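Local coordinates for Thiol:disulfide interchange protein (Klebsiella pneumoniae, PDB 6DXN) that probably acts as a periplasmic thiol:disulfide oxidoreductase of the DsbA type, exchanging disulfides with other proteins through a thioredoxin-like redox centre, at residues N44-T47 with A48-R52; E76-A79 with V80-Y83; K89-K92 with L93-G97; A181-V184 with L185-L188. All blocks are in the same frame, centred on the assembly; numbering follows the deposited sequence.

Each of the four contacts joins neighbouring turns of a single helix. Contact 2, on helix 71-83, is the most buried and mainly apolar, with Glu76, Gln82 and the indole N-H of Trp78 as polar elements; the other three are partly buried. Contact 3, on the next helix, 87-99, packs against it through Ala81 and Val90 and mixes apolar, charged and aromatic side chains. Contacts 1 and 4 lie on helices 45-52 and 173-188, which touch where Ala181 meets Ala48 and Ile49; contact 1 carries more charge, contact 4 is mostly aliphatic and aromatic. Contacts 1 and 3 meet at Asp46 and Glu91, both paired with Lys61. Contacts 2 and 4 sit on opposite sides of the chain's centre.

Contact 1 (N44-T47 with A48-R52); sequences NVDT and AIRKR
Four i to i+4 backbone hydrogen bonds carry the first turns of helix 45-52, from Asn44 O to Ala48 N, which is weak at 3.3 Å, through Val45 O to Ile49 N and Asp46 O to Arg50 N, to the shortest, 2.8 Å between Thr47 O and Lys51 N. On the inner side, Val45 and Ile49 run alongside each other and point the same way. A chi1 of 169° carries Val45 CG1 beside the carbonyl carbon, toward the next turn, where it meets Ile49 CD1 at 3.6 Å. Their neighbours are Phe155 of strand 154-157 and Met180 of helix 173-188, so this pair forms part of the helix's buried apolar face.

Asp46 and Arg50 are linked differently. The arginine stretches back along the helix from CG to NE and lays its guanidinium beside the previous turn, with NH1 3.7 Å from Asp46 CB. Arg50 NH2 and Asp46 OD2 are 4.5 Å apart, too far for a salt bridge, and the oxygen stands well out of the guanidinium plane. A water spans them: it accepts from Arg50 NH2 at 2.8 Å, lying in the plane at the group's edge, and donates to Asp46 OD2 at 3.1 Å. The same OD2 forms a salt bridge with Lys61. Toward solvent, Thr47 CG2 brushes Lys51 CE at 4.2 Å.

A short amphipathic helix of this kind, one side against the sheet and helix 173-188, the other carrying exposed Thr47, Arg50 and Lys51, is consistent with the DsbA-like thioredoxin domain, and the side chain of Asp46 lies near the predicted redox-active CxxC pair without touching it.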
loop_
_atom_site.group_PDB
_atom_site.type_symbol
_atom_site.label_atom_id
_atom_site.label_comp_id
_atom_site.label_asym_id
_atom_site.label_seq_id
_atom_site.Cartn_x
_atom_site.Cartn_y
_atom_site.Cartn_z
ATOM N N ASN A 44 -11.681 -2.127 -4.810
ATOM C CA ASN A 44 -11.859 -1.788 -3.410
ATOM C C ASN A 44 -11.447 -2.984 -2.541
ATOM O O ASN A 44 -12.151 -3.388 -1.611
ATOM C CB ASN A 44 -13.265 -1.244 -3.142
ATOM C CG ASN A 44 -13.415 0.169 -3.664
ATOM O OD1 ASN A 44 -12.540 1.007 -3.440
ATOM N ND2 ASN A 44 -14.513 0.446 -4.347
ATOM N N VAL A 45 -10.284 -3.546 -2.881
ATOM C CA VAL A 45 -9.692 -4.613 -2.112
ATOM C C VAL A 45 -9.270 -4.031 -0.756
ATOM O O VAL A 45 -9.357 -4.701 0.267
ATOM C CB VAL A 45 -8.468 -5.213 -2.831
ATOM C CG1 VAL A 45 -7.683 -6.149 -1.934
ATOM C CG2 VAL A 45 -8.846 -5.894 -4.132
ATOM N N ASP A 46 -8.827 -2.767 -0.773
ATOM C CA ASP A 46 -8.293 -2.109 0.439
ATOM C C ASP A 46 -9.389 -1.882 1.490
ATOM O O ASP A 46 -9.157 -2.139 2.658
ATOM C CB ASP A 46 -7.594 -0.791 0.104
ATOM C CG ASP A 46 -6.242 -0.935 -0.576
ATOM O OD1 ASP A 46 -5.749 -2.075 -0.710
ATOM O OD2 ASP A 46 -5.686 0.099 -0.942
ATOM N N THR A 47 -10.555 -1.364 1.083
ATOM C CA THR A 47 -11.659 -1.137 2.060
ATOM C C THR A 47 -12.161 -2.488 2.597
ATOM O O THR A 47 -12.418 -2.645 3.806
ATOM C CB THR A 47 -12.794 -0.309 1.441
ATOM O OG1 THR A 47 -12.266 0.971 1.096
ATOM C CG2 THR A 47 -13.975 -0.111 2.368
ATOM N N ALA A 48 -12.285 -3.465 1.696
ATOM C CA ALA A 48 -12.766 -4.807 2.062
ATOM C C ALA A 48 -11.915 -5.374 3.209
ATOM O O ALA A 48 -12.436 -5.809 4.253
ATOM C CB ALA A 48 -12.746 -5.701 0.844
ATOM N N ILE A 49 -10.596 -5.352 3.016
ATOM C CA ILE A 49 -9.642 -5.838 4.012
ATOM C C ILE A 49 -9.800 -5.065 5.336
ATOM O O ILE A 49 -9.899 -5.690 6.406
ATOM C CB ILE A 49 -8.204 -5.754 3.452
ATOM C CG1 ILE A 49 -8.009 -6.713 2.275
ATOM C CG2 ILE A 49 -7.169 -6.009 4.545
ATOM C CD1 ILE A 49 -6.701 -6.537 1.534
ATOM N N ARG A 50 -9.839 -3.724 5.272
ATOM C CA ARG A 50 -9.895 -2.874 6.507
ATOM C C ARG A 50 -11.173 -3.125 7.309
ATOM O O ARG A 50 -11.148 -3.162 8.539
ATOM C CB ARG A 50 -9.878 -1.379 6.193
ATOM C CG ARG A 50 -8.552 -0.861 5.667
ATOM C CD ARG A 50 -8.601 0.651 5.616
ATOM N NE ARG A 50 -7.460 1.180 4.914
ATOM C CZ ARG A 50 -7.452 1.504 3.625
ATOM N NH1 ARG A 50 -8.547 1.379 2.893
ATOM N NH2 ARG A 50 -6.342 1.947 3.076
ATOM N N LYS A 51 -12.277 -3.262 6.579
ATOM C CA LYS A 51 -13.599 -3.490 7.137
ATOM C C LYS A 51 -13.613 -4.756 8.009
ATOM O O LYS A 51 -14.434 -4.863 8.920
ATOM C CB LYS A 51 -14.578 -3.618 5.966
ATOM C CG LYS A 51 -16.047 -3.804 6.314
ATOM C CD LYS A 51 -16.924 -3.843 5.072
ATOM C CE LYS A 51 -16.754 -2.611 4.208
ATOM N NZ LYS A 51 -17.644 -2.637 3.024
ATOM N N ARG A 52 -12.673 -5.675 7.746
ATOM C CA ARG A 52 -12.629 -6.995 8.427
ATOM C C ARG A 52 -11.504 -7.110 9.465
ATOM O O ARG A 52 -11.430 -8.130 10.164
ATOM C CB ARG A 52 -12.401 -8.083 7.372
ATOM C CG ARG A 52 -13.429 -8.098 6.253
ATOM C CD ARG A 52 -14.767 -8.684 6.654
ATOM N NE ARG A 52 -14.654 -10.106 6.954
ATOM C CZ ARG A 52 -14.568 -11.060 6.033
ATOM N NH1 ARG A 52 -14.532 -10.742 4.750
ATOM N NH2 ARG A 52 -14.513 -12.329 6.395
HETATM O O HOH W 1 -6.655 2.708 0.434
#

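Contact 2 (E76-A79 with V80-Y83); sequences EAWA and VAQY
Trp78 and Gln82, one turn apart, make the main side-chain meeting here. The glutamine comes over one face of the indole: its CD stands 3.8 Å above the ring plane, offset toward the rim, and amide and ring planes are 64° apart. Modelled this way, OE1 sits very close to the five-membered ring, so its exact place is doubtful. The indole N-H is used elsewhere: NE1 donates to the backbone O of Lys61. With chi1 at -170°, Trp78 carries its indole along the helix toward the next turn, where CE3 comes 4.1 Å from Ala81 CB.

The backbone of helix 71-83 positions the pair: Gln82 N donates to Trp78 O at 3.0 Å, and Gln82 CG passes 3.3 Å from Trp78 O. The helix belongs to the helical part of DsbA-like proteins, which is inserted into the thioredoxin fold, and Trp78 reaches from it to the thioredoxin part, meeting Phe29 of strand 25-29 edge to face.

Other helices pack against the remaining faces. Ala77 faces Ile110 and Phe114 of helix 107-115, Ala79 touches Ile137 of helix 131-146, and Val80 lies against Tyr124 and Met127 of helix 121-129. Val80 CG2 also rests 3.5 Å from Glu76 O. At the upstream end, OE1 of the extended Glu76 accepts a hydrogen bond from Gln128 NE2, while Tyr83 sends its ring away from the preceding turn toward Val133 and Met127.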
loop_
_atom_site.group_PDB
_atom_site.type_symbol
_atom_site.label_atom_id
_atom_site.label_comp_id
_atom_site.label_asym_id
_atom_site.label_seq_id
_atom_site.Cartn_x
_atom_site.Cartn_y
_atom_site.Cartn_z
ATOM N N GLU A 76 7.785 9.968 -0.408
ATOM C CA GLU A 76 7.868 11.059 0.514
ATOM C C GLU A 76 6.473 11.658 0.714
ATOM O O GLU A 76 6.075 11.945 1.842
ATOM C CB GLU A 76 8.853 12.106 -0.009
ATOM C CG GLU A 76 8.973 13.326 0.876
ATOM C CD GLU A 76 9.960 14.347 0.344
ATOM O OE1 GLU A 76 9.779 14.802 -0.803
ATOM O OE2 GLU A 76 10.921 14.655 1.062
ATOM N N ALA A 77 5.736 11.833 -0.394
ATOM C CA ALA A 77 4.403 12.414 -0.322
ATOM C C ALA A 77 3.475 11.514 0.507
ATOM O O ALA A 77 2.647 12.008 1.284
ATOM C CB ALA A 77 3.865 12.641 -1.709
ATOM N N TRP A 78 3.643 10.194 0.371
ATOM C CA TRP A 78 2.774 9.258 1.116
ATOM C C TRP A 78 3.088 9.356 2.623
ATOM O O TRP A 78 2.179 9.358 3.470
ATOM C CB TRP A 78 2.920 7.851 0.524
ATOM C CG TRP A 78 1.935 6.837 1.022
ATOM C CD1 TRP A 78 2.229 5.636 1.599
ATOM C CD2 TRP A 78 0.500 6.938 1.018
ATOM N NE1 TRP A 78 1.082 4.976 1.929
ATOM C CE2 TRP A 78 0.004 5.748 1.592
ATOM C CE3 TRP A 78 -0.416 7.903 0.574
ATOM C CZ2 TRP A 78 -1.359 5.502 1.742
ATOM C CZ3 TRP A 78 -1.765 7.670 0.749
ATOM C CH2 TRP A 78 -2.226 6.478 1.318
ATOM N N ALA A 79 4.380 9.470 2.946
ATOM C CA ALA A 79 4.852 9.585 4.327
ATOM C C ALA A 79 4.312 10.872 4.963
ATOM O O ALA A 79 3.832 10.848 6.100
ATOM C CB ALA A 79 6.357 9.526 4.358
ATOM N N VAL A 80 4.393 11.988 4.222
ATOM C CA VAL A 80 3.865 13.264 4.700
ATOM C C VAL A 80 2.345 13.138 4.838
ATOM O O VAL A 80 1.759 13.656 5.797
ATOM C CB VAL A 80 4.230 14.444 3.771
ATOM C CG1 VAL A 80 3.406 15.681 4.082
ATOM C CG2 VAL A 80 5.710 14.780 3.813
ATOM N N ALA A 81 1.725 12.467 3.858
ATOM C CA ALA A 81 0.268 12.264 3.800
ATOM C C ALA A 81 -0.268 11.619 5.085
ATOM O O ALA A 81 -1.333 12.014 5.585
ATOM C CB ALA A 81 -0.071 11.408 2.602
ATOM N N GLN A 82 0.472 10.633 5.605
ATOM C CA GLN A 82 0.083 9.866 6.805
ATOM C C GLN A 82 0.425 10.649 8.080
ATOM O O GLN A 82 -0.280 10.546 9.076
ATOM C CB GLN A 82 0.776 8.503 6.796
ATOM C CG GLN A 82 0.369 7.644 5.613
ATOM C CD GLN A 82 1.269 6.454 5.413
ATOM O OE1 GLN A 82 1.737 6.196 4.308
ATOM N NE2 GLN A 82 1.541 5.730 6.486
ATOM N N TYR A 83 1.518 11.416 8.031
ATOM C CA TYR A 83 1.945 12.248 9.160
ATOM C C TYR A 83 0.929 13.379 9.359
ATOM O O TYR A 83 0.580 13.719 10.492
ATOM C CB TYR A 83 3.353 12.798 8.922
ATOM C CG TYR A 83 3.782 13.859 9.905
ATOM C CD1 TYR A 83 4.299 13.520 11.146
ATOM C CD2 TYR A 83 3.678 15.206 9.593
ATOM C CE1 TYR A 83 4.688 14.492 12.056
ATOM C CE2 TYR A 83 4.066 16.189 10.491
ATOM C CZ TYR A 83 4.574 15.830 11.727
ATOM O OH TYR A 83 4.957 16.797 12.612
#

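Contact 3 (K89-K92 with L93-G97); sequences KVEK and LLFEG
Lys89 touches Leu93 through its carbonyl: Lys89 O lies 3.5 Å from Leu93 CG, while the lysine's extended chain heads away. Val90 comes next. Its CG2 meets Leu94 CD1 at 3.9 Å, the two side chains passing at a slant, and its O accepts from Leu94 N at 3.0 Å. Val113 and Phe114 of helix 107-115 and Ala81 of helix 71-83 close in around this valine.

Glu91 carries the polar part. Its chi1 of -169° and extended chain send it alongside Phe95, pointing the same way. The carboxyl carbon lies at the edge of the phenyl ring, in the ring plane, with the carboxylate turned 39° from it and Glu91 OE2 3.4 Å from Phe95 CE2. Phe95 N also bonds to Glu91 O, at 3.2 Å. Glu91 OE2 pairs with Lys61, which also binds Asp46; Asp46 OD2 lies 4.1 Å from Glu91 OE2. Lys92 O accepts from Glu96 N at 3.0 Å, and Glu96 CG folds back to 3.1 Å from Lys92 O.

This is helix 87-99, in the helical part of a DsbA-like protein, and it brings Phe95 to Phe31, Tyr37 and Cys36, the last belonging to the CxxC segment. The weakly positive rim of the phenyl ring probably suits the anionic Glu91, and the shared lysine would probably ease its repulsion with Asp46.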
loop_
_atom_site.group_PDB
_atom_site.type_symbol
_atom_site.label_atom_id
_atom_site.label_comp_id
_atom_site.label_asym_id
_atom_site.label_seq_id
_atom_site.Cartn_x
_atom_site.Cartn_y
_atom_site.Cartn_z
ATOM N N LYS A 89 -7.372 11.059 1.925
ATOM C CA LYS A 89 -7.893 11.906 0.837
ATOM C C LYS A 89 -6.920 11.996 -0.347
ATOM O O LYS A 89 -7.339 11.920 -1.507
ATOM C CB LYS A 89 -8.138 13.336 1.331
ATOM C CG LYS A 89 -9.215 13.509 2.391
ATOM C CD LYS A 89 -9.449 14.962 2.762
ATOM C CE LYS A 89 -10.560 15.153 3.773
ATOM N NZ LYS A 89 -10.799 16.588 4.059
ATOM N N VAL A 90 -5.628 12.164 -0.048
ATOM C CA VAL A 90 -4.609 12.401 -1.079
ATOM C C VAL A 90 -4.373 11.146 -1.932
ATOM O O VAL A 90 -3.908 11.266 -3.073
ATOM C CB VAL A 90 -3.284 12.891 -0.466
ATOM C CG1 VAL A 90 -2.557 11.771 0.254
ATOM C CG2 VAL A 90 -2.366 13.523 -1.507
ATOM N N GLU A 91 -4.698 9.961 -1.398
ATOM C CA GLU A 91 -4.419 8.734 -2.131
ATOM C C GLU A 91 -5.056 8.776 -3.537
ATOM O O GLU A 91 -4.363 8.614 -4.541
ATOM C CB GLU A 91 -4.865 7.489 -1.348
ATOM C CG GLU A 91 -4.335 6.208 -1.970
ATOM C CD GLU A 91 -4.765 4.881 -1.358
ATOM O OE1 GLU A 91 -5.418 4.888 -0.299
ATOM O OE2 GLU A 91 -4.465 3.842 -1.972
ATOM N N LYS A 92 -6.374 8.990 -3.610
ATOM C CA LYS A 92 -7.088 8.958 -4.915
ATOM C C LYS A 92 -6.608 10.072 -5.853
ATOM O O LYS A 92 -6.617 9.889 -7.076
ATOM C CB LYS A 92 -8.605 9.055 -4.711
ATOM C CG LYS A 92 -9.242 7.862 -4.010
ATOM C CD LYS A 92 -10.745 7.993 -3.804
ATOM C CE LYS A 92 -11.344 6.895 -2.943
ATOM N NZ LYS A 92 -11.104 5.541 -3.502
ATOM N N LEU A 93 -6.188 11.203 -5.281
ATOM C CA LEU A 93 -5.741 12.376 -6.043
ATOM C C LEU A 93 -4.372 12.129 -6.696
ATOM O O LEU A 93 -4.092 12.705 -7.767
ATOM C CB LEU A 93 -5.708 13.588 -5.110
ATOM C CG LEU A 93 -7.034 13.913 -4.421
ATOM C CD1 LEU A 93 -6.849 15.013 -3.389
ATOM C CD2 LEU A 93 -8.103 14.301 -5.433
ATOM N N LEU A 94 -3.537 11.286 -6.073
ATOM C CA LEU A 94 -2.213 10.967 -6.637
ATOM C C LEU A 94 -2.376 9.948 -7.770
ATOM O O LEU A 94 -1.691 10.051 -8.783
ATOM C CB LEU A 94 -1.265 10.466 -5.541
ATOM C CG LEU A 94 -0.768 11.531 -4.563
ATOM C CD1 LEU A 94 -0.105 10.901 -3.352
ATOM C CD2 LEU A 94 0.186 12.498 -5.249
ATOM N N PHE A 95 -3.269 8.962 -7.577
ATOM C CA PHE A 95 -3.551 7.984 -8.603
ATOM C C PHE A 95 -4.145 8.694 -9.829
ATOM O O PHE A 95 -3.774 8.393 -10.956
ATOM C CB PHE A 95 -4.532 6.909 -8.131
ATOM C CG PHE A 95 -3.943 5.799 -7.294
ATOM C CD1 PHE A 95 -3.111 4.850 -7.868
ATOM C CD2 PHE A 95 -4.282 5.656 -5.958
ATOM C CE1 PHE A 95 -2.592 3.807 -7.115
ATOM C CE2 PHE A 95 -3.770 4.609 -5.209
ATOM C CZ PHE A 95 -2.915 3.696 -5.784
ATOM N N GLU A 96 -5.087 9.612 -9.588
ATOM C CA GLU A 96 -5.700 10.373 -10.685
ATOM C C GLU A 96 -4.616 11.229 -11.362
ATOM O O GLU A 96 -4.456 11.184 -12.580
ATOM C CB GLU A 96 -6.868 11.225 -10.182
ATOM C CG GLU A 96 -8.070 10.412 -9.715
ATOM C CD GLU A 96 -9.237 11.226 -9.186
ATOM O OE1 GLU A 96 -9.227 12.473 -9.362
ATOM O OE2 GLU A 96 -10.167 10.612 -8.604
ATOM N N GLY A 97 -3.845 11.962 -10.550
ATOM C CA GLY A 97 -2.778 12.856 -11.059
ATOM C C GLY A 97 -1.740 12.130 -11.910
ATOM O O GLY A 97 -1.023 12.759 -12.711
#

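Contact 4 (A181-V184 with L185-L188); sequences ANLV and LFLL
Val184 and Leu188 lie side by side, pointing the same way, and the tip of the leucine fills the hollow beside the valine: Leu188 CD1 meets Val184 CG1 at 3.9 Å. Val184 CG1 is anti to the backbone N (chi1 159°), which turns that methyl toward the following turn. Further round the helix, Leu183 makes a second bump. Its CD1 leans on Leu187 CG at 4.2 Å and, more loosely, comes within 4.4 Å of Phe186 CD1, so one methyl touches both a branched aliphatic side chain and a ring. Leu187 in turn lays CG over the preceding turn, 3.4 Å from Leu183 O. Backbone bonds run beneath, among them Phe186 N to Asn182 O, 2.9 Å, and Leu188 N to Val184 O, also 2.9 Å.

All of this rides on helix 173-188, the last helix of the chain, which packs along the thioredoxin-type sheet and against helix 45-52. Leu183 and Leu187 drop together onto Ile163 of strand 161-163 and Phe12 of strand 12-14, forming a ridge over the sheet. Val184 faces Ile163 too but also reaches Ile49, at the seam with helix 45-52.

On that seam Ala181 is the flat spot: its CB lies against Ala48 O and Ile49 CA, where the two helices are close. Leu185 stands next to it, its CG 3.4 Å from Ala181 O and its side chain against Arg52. Asn182 adds a polar element there, its OD1 probably accepting a hydrogen bond from Arg52 NH2. Phe186 turns its ring away from the earlier turn to meet Tyr6 edge to face.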
loop_
_atom_site.group_PDB
_atom_site.type_symbol
_atom_site.label_atom_id
_atom_site.label_comp_id
_atom_site.label_asym_id
_atom_site.label_seq_id
_atom_site.Cartn_x
_atom_site.Cartn_y
_atom_site.Cartn_z
ATOM N N ALA A 181 -9.940 -10.421 1.420
ATOM C CA ALA A 181 -10.029 -10.102 2.852
ATOM C C ALA A 181 -10.110 -11.400 3.666
ATOM O O ALA A 181 -9.559 -11.490 4.759
ATOM C CB ALA A 181 -11.211 -9.213 3.126
ATOM N N ASN A 182 -10.828 -12.388 3.122
ATOM C CA ASN A 182 -10.965 -13.697 3.778
ATOM C C ASN A 182 -9.586 -14.366 3.867
ATOM O O ASN A 182 -9.197 -14.832 4.940
ATOM C CB ASN A 182 -12.000 -14.576 3.075
ATOM C CG ASN A 182 -13.428 -14.167 3.366
ATOM O OD1 ASN A 182 -13.703 -13.494 4.357
ATOM N ND2 ASN A 182 -14.350 -14.596 2.525
ATOM N N LEU A 183 -8.853 -14.383 2.742
ATOM C CA LEU A 183 -7.501 -14.967 2.687
ATOM C C LEU A 183 -6.570 -14.232 3.662
ATOM O O LEU A 183 -5.808 -14.878 4.393
ATOM C CB LEU A 183 -6.949 -14.901 1.259
ATOM C CG LEU A 183 -5.483 -15.310 1.096
ATOM C CD1 LEU A 183 -5.238 -16.723 1.599
ATOM C CD2 LEU A 183 -5.043 -15.193 -0.351
ATOM N N VAL A 184 -6.617 -12.893 3.659
ATOM C CA VAL A 184 -5.777 -12.112 4.578
ATOM C C VAL A 184 -6.030 -12.596 6.015
ATOM O O VAL A 184 -5.089 -12.892 6.758
ATOM C CB VAL A 184 -6.002 -10.591 4.433
ATOM C CG1 VAL A 184 -5.564 -9.811 5.671
ATOM C CG2 VAL A 184 -5.304 -10.038 3.206
ATOM N N LEU A 185 -7.309 -12.691 6.392
ATOM C CA LEU A 185 -7.660 -13.104 7.752
ATOM C C LEU A 185 -7.132 -14.515 8.042
ATOM O O LEU A 185 -6.586 -14.753 9.116
ATOM C CB LEU A 185 -9.177 -13.027 7.935
ATOM C CG LEU A 185 -9.740 -11.622 8.132
ATOM C CD1 LEU A 185 -11.242 -11.680 8.351
ATOM C CD2 LEU A 185 -9.062 -10.926 9.299
ATOM N N PHE A 186 -7.305 -15.417 7.072
ATOM C CA PHE A 186 -6.849 -16.808 7.156
ATOM C C PHE A 186 -5.344 -16.844 7.446
ATOM O O PHE A 186 -4.860 -17.731 8.145
ATOM C CB PHE A 186 -7.163 -17.564 5.860
ATOM C CG PHE A 186 -6.578 -18.954 5.767
ATOM C CD1 PHE A 186 -5.286 -19.152 5.306
ATOM C CD2 PHE A 186 -7.321 -20.067 6.137
ATOM C CE1 PHE A 186 -4.745 -20.426 5.228
ATOM C CE2 PHE A 186 -6.786 -21.343 6.044
ATOM C CZ PHE A 186 -5.498 -21.520 5.593
ATOM N N LEU A 187 -4.615 -15.849 6.930
ATOM C CA LEU A 187 -3.172 -15.809 7.127
ATOM C C LEU A 187 -2.813 -15.185 8.481
ATOM O O LEU A 187 -1.850 -15.616 9.101
ATOM C CB LEU A 187 -2.517 -15.061 5.964
ATOM C CG LEU A 187 -2.508 -15.823 4.638
ATOM C CD1 LEU A 187 -1.906 -14.976 3.529
ATOM C CD2 LEU A 187 -1.758 -17.143 4.772
ATOM N N LEU A 188 -3.578 -14.178 8.922
ATOM C CA LEU A 188 -3.305 -13.523 10.210
ATOM C C LEU A 188 -3.565 -14.496 11.367
ATOM O O LEU A 188 -2.900 -14.407 12.401
ATOM C CB LEU A 188 -4.188 -12.280 10.356
ATOM C CG LEU A 188 -3.775 -11.068 9.523
ATOM C CD1 LEU A 188 -4.875 -10.021 9.517
ATOM C CD2 LEU A 188 -2.469 -10.476 10.039
#